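Local coordinates for protein putative acetyltransferase (PDB 3LD2) that binds coenzyme A and, as a member of the GNAT family, probably transfers an acyl group from it to an acceptor, at residues V138-S152 against Q180-E192. Residues are numbered along the deposited sequence; the frame is centred on the assembly and turned at random.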
loop_
_atom_site.group_PDB
_atom_site.type_symbol
_atom_site.label_atom_id
_atom_site.label_comp_id
_atom_site.label_asym_id
_atom_site.label_seq_id
_atom_site.Cartn_x
_atom_site.Cartn_y
_atom_site.Cartn_z
ATOM N N VAL A 138 5.653 -2.373 -12.727
ATOM C CA VAL A 138 7.007 -2.461 -12.203
ATOM C C VAL A 138 7.783 -3.673 -12.711
ATOM O O VAL A 138 8.999 -3.702 -12.638
ATOM C CB VAL A 138 6.973 -2.470 -10.678
ATOM C CG1 VAL A 138 6.197 -1.256 -10.175
ATOM C CG2 VAL A 138 6.337 -3.767 -10.173
ATOM N N LYS A 139 7.064 -4.669 -13.220
ATOM C CA LYS A 139 7.642 -5.890 -13.803
ATOM C C LYS A 139 8.938 -5.632 -14.580
ATOM O O LYS A 139 9.951 -6.319 -14.417
ATOM C CB LYS A 139 6.622 -6.499 -14.774
ATOM C CG LYS A 139 6.533 -8.006 -14.712
ATOM C CD LYS A 139 5.280 -8.532 -15.411
ATOM C CE LYS A 139 4.924 -7.711 -16.660
ATOM N NZ LYS A 139 3.861 -8.387 -17.480
ATOM N N SER A 140 8.858 -4.640 -15.452
ATOM C CA SER A 140 9.933 -4.261 -16.343
ATOM C C SER A 140 11.119 -3.623 -15.625
ATOM O O SER A 140 12.261 -3.879 -15.991
ATOM C CB SER A 140 9.376 -3.288 -17.394
ATOM O OG SER A 140 10.373 -2.391 -17.849
ATOM N N ASP A 141 10.842 -2.795 -14.614
ATOM C CA ASP A 141 11.854 -1.947 -13.975
ATOM C C ASP A 141 12.472 -2.446 -12.665
ATOM O O ASP A 141 13.485 -1.887 -12.233
ATOM C CB ASP A 141 11.284 -0.552 -13.685
ATOM C CG ASP A 141 10.810 0.164 -14.931
ATOM O OD1 ASP A 141 11.642 0.337 -15.853
ATOM O OD2 ASP A 141 9.608 0.547 -14.980
ATOM N N TYR A 142 11.855 -3.429 -11.997
ATOM C CA TYR A 142 12.371 -3.918 -10.707
ATOM C C TYR A 142 12.477 -5.433 -10.666
ATOM O O TYR A 142 11.889 -6.136 -11.490
ATOM C CB TYR A 142 11.496 -3.472 -9.525
ATOM C CG TYR A 142 11.384 -1.990 -9.265
ATOM C CD1 TYR A 142 12.264 -1.340 -8.413
ATOM C CD2 TYR A 142 10.370 -1.254 -9.837
ATOM C CE1 TYR A 142 12.148 0.021 -8.156
ATOM C CE2 TYR A 142 10.251 0.106 -9.595
ATOM C CZ TYR A 142 11.130 0.740 -8.752
ATOM O OH TYR A 142 10.982 2.098 -8.520
ATOM N N GLN A 143 13.213 -5.940 -9.684
ATOM C CA GLN A 143 13.425 -7.379 -9.559
ATOM C C GLN A 143 12.507 -7.951 -8.489
ATOM O O GLN A 143 12.038 -9.087 -8.586
ATOM C CB GLN A 143 14.877 -7.665 -9.158
ATOM C CG GLN A 143 15.910 -7.372 -10.236
ATOM C CD GLN A 143 15.724 -8.254 -11.446
ATOM O OE1 GLN A 143 15.338 -7.772 -12.512
ATOM N NE2 GLN A 143 15.974 -9.561 -11.289
ATOM N N LYS A 144 12.252 -7.135 -7.470
ATOM C CA LYS A 144 11.679 -7.616 -6.237
ATOM C C LYS A 144 10.786 -6.574 -5.590
ATOM O O LYS A 144 11.151 -5.393 -5.491
ATOM C CB LYS A 144 12.807 -7.978 -5.270
ATOM C CG LYS A 144 12.351 -8.584 -3.975
ATOM C CD LYS A 144 13.398 -8.403 -2.909
ATOM C CE LYS A 144 13.143 -9.325 -1.726
ATOM N NZ LYS A 144 14.356 -9.487 -0.892
ATOM N N VAL A 145 9.613 -7.032 -5.161
ATOM C CA VAL A 145 8.727 -6.242 -4.325
ATOM C C VAL A 145 8.918 -6.660 -2.879
ATOM O O VAL A 145 9.006 -7.838 -2.566
ATOM C CB VAL A 145 7.242 -6.492 -4.638
ATOM C CG1 VAL A 145 6.390 -5.483 -3.898
ATOM C CG2 VAL A 145 6.993 -6.447 -6.108
ATOM N N LEU A 146 8.928 -5.686 -1.996
ATOM C CA LEU A 146 9.017 -5.977 -0.598
ATOM C C LEU A 146 8.142 -5.023 0.251
ATOM O O LEU A 146 8.197 -3.798 0.083
ATOM C CB LEU A 146 10.489 -5.957 -0.186
ATOM C CG LEU A 146 10.831 -6.463 1.201
ATOM C CD1 LEU A 146 12.129 -7.208 1.197
ATOM C CD2 LEU A 146 10.904 -5.270 2.131
ATOM N N ILE A 147 7.343 -5.606 1.154
ATOM C CA ILE A 147 6.490 -4.835 2.068
ATOM C C ILE A 147 6.537 -5.313 3.517
ATOM O O ILE A 147 6.874 -6.464 3.812
ATOM C CB ILE A 147 5.020 -4.868 1.636
ATOM C CG1 ILE A 147 4.575 -6.317 1.451
ATOM C CG2 ILE A 147 4.810 -4.036 0.350
ATOM C CD1 ILE A 147 3.183 -6.463 0.895
ATOM N N HIS A 148 6.180 -4.405 4.411
ATOM C CA HIS A 148 6.078 -4.673 5.837
ATOM C C HIS A 148 4.607 -4.718 6.236
ATOM O O HIS A 148 3.862 -3.788 5.929
ATOM C CB HIS A 148 6.740 -3.551 6.612
ATOM C CG HIS A 148 8.228 -3.542 6.504
ATOM N ND1 HIS A 148 9.049 -3.930 7.539
ATOM C CD2 HIS A 148 9.047 -3.193 5.483
ATOM C CE1 HIS A 148 10.310 -3.812 7.163
ATOM N NE2 HIS A 148 10.336 -3.366 5.920
ATOM N N VAL A 149 4.188 -5.787 6.911
ATOM C CA VAL A 149 2.804 -5.936 7.346
ATOM C C VAL A 149 2.789 -6.202 8.856
ATOM O O VAL A 149 3.437 -7.131 9.330
ATOM C CB VAL A 149 2.102 -7.096 6.591
ATOM C CG1 VAL A 149 0.594 -7.068 6.817
ATOM C CG2 VAL A 149 2.393 -7.045 5.103
ATOM N N LEU A 150 2.085 -5.367 9.616
ATOM C CA LEU A 150 1.829 -5.638 11.032
ATOM C C LEU A 150 1.111 -6.969 11.167
ATOM O O LEU A 150 0.201 -7.240 10.389
ATOM C CB LEU A 150 0.931 -4.573 11.625
ATOM C CG LEU A 150 1.569 -3.222 11.871
ATOM C CD1 LEU A 150 0.664 -2.412 12.800
ATOM C CD2 LEU A 150 2.970 -3.409 12.468
ATOM N N SER A 151 1.530 -7.798 12.133
ATOM C CA SER A 151 0.898 -9.103 12.353
ATOM C C SER A 151 -0.571 -8.989 12.811
ATOM O O SER A 151 -1.317 -9.951 12.770
ATOM C CB SER A 151 1.738 -9.994 13.291
ATOM O OG SER A 151 1.873 -9.457 14.591
ATOM N N SER A 152 -0.972 -7.789 13.212
ATOM C CA SER A 152 -2.320 -7.516 13.624
ATOM C C SER A 152 -3.231 -7.303 12.423
ATOM O O SER A 152 -4.463 -7.281 12.551
ATOM C CB SER A 152 -2.327 -6.262 14.495
ATOM O OG SER A 152 -1.599 -5.211 13.887
ATOM N N GLN A 180 -0.506 -4.543 23.134
ATOM C CA GLN A 180 -0.031 -5.790 22.562
ATOM C C GLN A 180 1.318 -5.601 21.874
ATOM O O GLN A 180 1.599 -4.539 21.290
ATOM C CB GLN A 180 -1.022 -6.357 21.542
ATOM C CG GLN A 180 -2.468 -6.145 21.851
ATOM C CD GLN A 180 -3.334 -6.514 20.686
ATOM O OE1 GLN A 180 -3.074 -7.496 19.992
ATOM N NE2 GLN A 180 -4.366 -5.728 20.444
ATOM N N TYR A 181 2.134 -6.651 21.918
ATOM C CA TYR A 181 3.367 -6.695 21.135
ATOM C C TYR A 181 3.073 -7.217 19.761
ATOM O O TYR A 181 2.659 -8.357 19.588
ATOM C CB TYR A 181 4.453 -7.537 21.817
ATOM C CG TYR A 181 5.065 -6.766 22.936
ATOM C CD1 TYR A 181 6.056 -5.817 22.691
ATOM C CD2 TYR A 181 4.608 -6.921 24.237
ATOM C CE1 TYR A 181 6.613 -5.060 23.733
ATOM C CE2 TYR A 181 5.155 -6.170 25.284
ATOM C CZ TYR A 181 6.147 -5.244 25.024
ATOM O OH TYR A 181 6.666 -4.510 26.060
ATOM N N VAL A 182 3.290 -6.372 18.767
ATOM C CA VAL A 182 2.966 -6.758 17.403
ATOM C C VAL A 182 4.237 -7.091 16.650
ATOM O O VAL A 182 5.268 -6.457 16.865
ATOM C CB VAL A 182 2.156 -5.646 16.714
ATOM C CG1 VAL A 182 1.680 -6.098 15.338
ATOM C CG2 VAL A 182 0.980 -5.275 17.605
ATOM N N ASP A 183 4.175 -8.120 15.816
ATOM C CA ASP A 183 5.292 -8.466 14.944
ATOM C C ASP A 183 5.222 -7.746 13.597
ATOM O O ASP A 183 4.159 -7.303 13.145
ATOM C CB ASP A 183 5.317 -9.966 14.670
ATOM C CG ASP A 183 5.613 -10.799 15.918
ATOM O OD1 ASP A 183 6.209 -10.286 16.894
ATOM O OD2 ASP A 183 5.254 -11.989 15.891
ATOM N N ASP A 184 6.367 -7.662 12.945
ATOM C CA ASP A 184 6.455 -7.085 11.623
ATOM C C ASP A 184 6.705 -8.216 10.641
ATOM O O ASP A 184 7.749 -8.872 10.687
ATOM C CB ASP A 184 7.602 -6.086 11.592
ATOM C CG ASP A 184 7.640 -5.272 10.320
ATOM O OD1 ASP A 184 6.603 -5.197 9.617
ATOM O OD2 ASP A 184 8.715 -4.694 10.038
ATOM N N LEU A 185 5.746 -8.471 9.762
ATOM C CA LEU A 185 5.909 -9.523 8.776
ATOM C C LEU A 185 6.299 -8.918 7.452
ATOM O O LEU A 185 5.659 -7.984 6.969
ATOM C CB LEU A 185 4.634 -10.332 8.618
ATOM C CG LEU A 185 4.016 -10.841 9.911
ATOM C CD1 LEU A 185 2.737 -11.606 9.582
ATOM C CD2 LEU A 185 5.034 -11.685 10.648
ATOM N N ILE A 186 7.370 -9.451 6.877
ATOM C CA ILE A 186 7.955 -8.873 5.691
ATOM C C ILE A 186 7.618 -9.775 4.548
ATOM O O ILE A 186 8.049 -10.928 4.538
ATOM C CB ILE A 186 9.473 -8.731 5.843
ATOM C CG1 ILE A 186 9.755 -7.748 6.971
ATOM C CG2 ILE A 186 10.112 -8.244 4.530
ATOM C CD1 ILE A 186 11.195 -7.428 7.148
ATOM N N TYR A 187 6.825 -9.249 3.613
ATOM C CA TYR A 187 6.377 -10.002 2.447
ATOM C C TYR A 187 7.090 -9.574 1.175
ATOM O O TYR A 187 7.385 -8.397 0.968
ATOM C CB TYR A 187 4.862 -9.865 2.263
ATOM C CG TYR A 187 4.056 -10.762 3.174
ATOM C CD1 TYR A 187 3.637 -12.018 2.756
ATOM C CD2 TYR A 187 3.729 -10.360 4.463
ATOM C CE1 TYR A 187 2.920 -12.842 3.589
ATOM C CE2 TYR A 187 2.996 -11.181 5.310
ATOM C CZ TYR A 187 2.605 -12.413 4.872
ATOM O OH TYR A 187 1.870 -13.213 5.705
ATOM N N SER A 188 7.367 -10.516 0.296
ATOM C CA SER A 188 8.065 -10.133 -0.910
ATOM C C SER A 188 7.418 -10.760 -2.116
ATOM O O SER A 188 6.537 -11.607 -1.990
ATOM C CB SER A 188 9.574 -10.436 -0.815
ATOM O OG SER A 188 9.812 -11.818 -0.695
ATOM N N TYR A 189 7.833 -10.311 -3.293
ATOM C CA TYR A 189 7.284 -10.832 -4.530
ATOM C C TYR A 189 8.382 -10.860 -5.563
ATOM O O TYR A 189 9.072 -9.859 -5.766
ATOM C CB TYR A 189 6.128 -9.944 -5.012
ATOM C CG TYR A 189 5.242 -10.584 -6.062
ATOM C CD1 TYR A 189 3.949 -10.999 -5.756
ATOM C CD2 TYR A 189 5.695 -10.762 -7.356
ATOM C CE1 TYR A 189 3.140 -11.584 -6.705
ATOM C CE2 TYR A 189 4.894 -11.344 -8.316
ATOM C CZ TYR A 189 3.620 -11.746 -7.992
ATOM O OH TYR A 189 2.836 -12.322 -8.964
ATOM N N ASP A 190 8.537 -11.998 -6.227
ATOM C CA ASP A 190 9.605 -12.186 -7.203
ATOM C C ASP A 190 9.187 -11.630 -8.564
ATOM O O ASP A 190 8.361 -12.217 -9.254
ATOM C CB ASP A 190 9.965 -13.678 -7.301
ATOM C CG ASP A 190 11.393 -13.921 -7.822
ATOM O OD1 ASP A 190 12.156 -14.700 -7.191
ATOM O OD2 ASP A 190 11.754 -13.331 -8.866
ATOM N N LEU A 191 9.726 -10.474 -8.930
ATOM C CA LEU A 191 9.519 -9.962 -10.274
ATOM C C LEU A 191 10.408 -10.740 -11.241
ATOM O O LEU A 191 10.101 -10.847 -12.421
ATOM C CB LEU A 191 9.806 -8.466 -10.368
ATOM C CG LEU A 191 8.680 -7.501 -10.015
ATOM C CD1 LEU A 191 7.299 -8.179 -10.061
ATOM C CD2 LEU A 191 8.949 -6.902 -8.672
ATOM N N GLU A 192 11.521 -11.253 -10.728
ATOM C CA GLU A 192 12.306 -12.301 -11.394
ATOM C C GLU A 192 13.690 -11.837 -11.827
ATOM O O GLU A 192 14.632 -11.871 -11.021
ATOM C CB GLU A 192 11.516 -12.995 -12.522
ATOM C CG GLU A 192 10.682 -14.184 -12.013
ATOM C CD GLU A 192 9.195 -14.147 -12.422
ATOM O OE1 GLU A 192 8.732 -13.138 -13.007
ATOM O OE2 GLU A 192 8.476 -15.138 -12.142
#
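Val145, Ile147 and Val149 face Tyr189, Tyr187 and Leu185 as the hydrogen-bonded pairs of an antiparallel ladder, a worked example of strand pairing in the mixed sheet of a GNAT fold. Each pair exchanges two backbone bonds, among them Ile147 N to Tyr187 O at 2.8 Å. Where the ladder ends, Ser151 N gives to Asp183 O, and Ser151 OG, set between its own backbone N and carbonyl carbon (chi1 63°), faces across to accept Asp183 N at 2.9 Å.

Among the polar side chains, His148 ND1 donates to Asp184 OD2 over 2.6 Å. The oxygen lies in the ring plane and is met on its syn side, the ring and carboxylate planes 22° apart, nearly coplanar. Ile186 CG1 sits over a face of the same imidazole in a CH-pi contact, 4.2 Å from the centroid.

Apolar packing covers the other face of the sheet, where Val149 CG2 meets Tyr187 CD2 at 3.6 Å and Val145 CG2 presses on Leu191 CD2. Helix 154-162 lies against this side, touching Ile147, Val149 and Tyr187.

Apolar groups thus back the helix beside coenzyme A, while the His148 face is mixed: among neighbours such as Leu146 and Ile186, a carboxylate helps to hold the imidazole's rotation and would probably favour its protonated form.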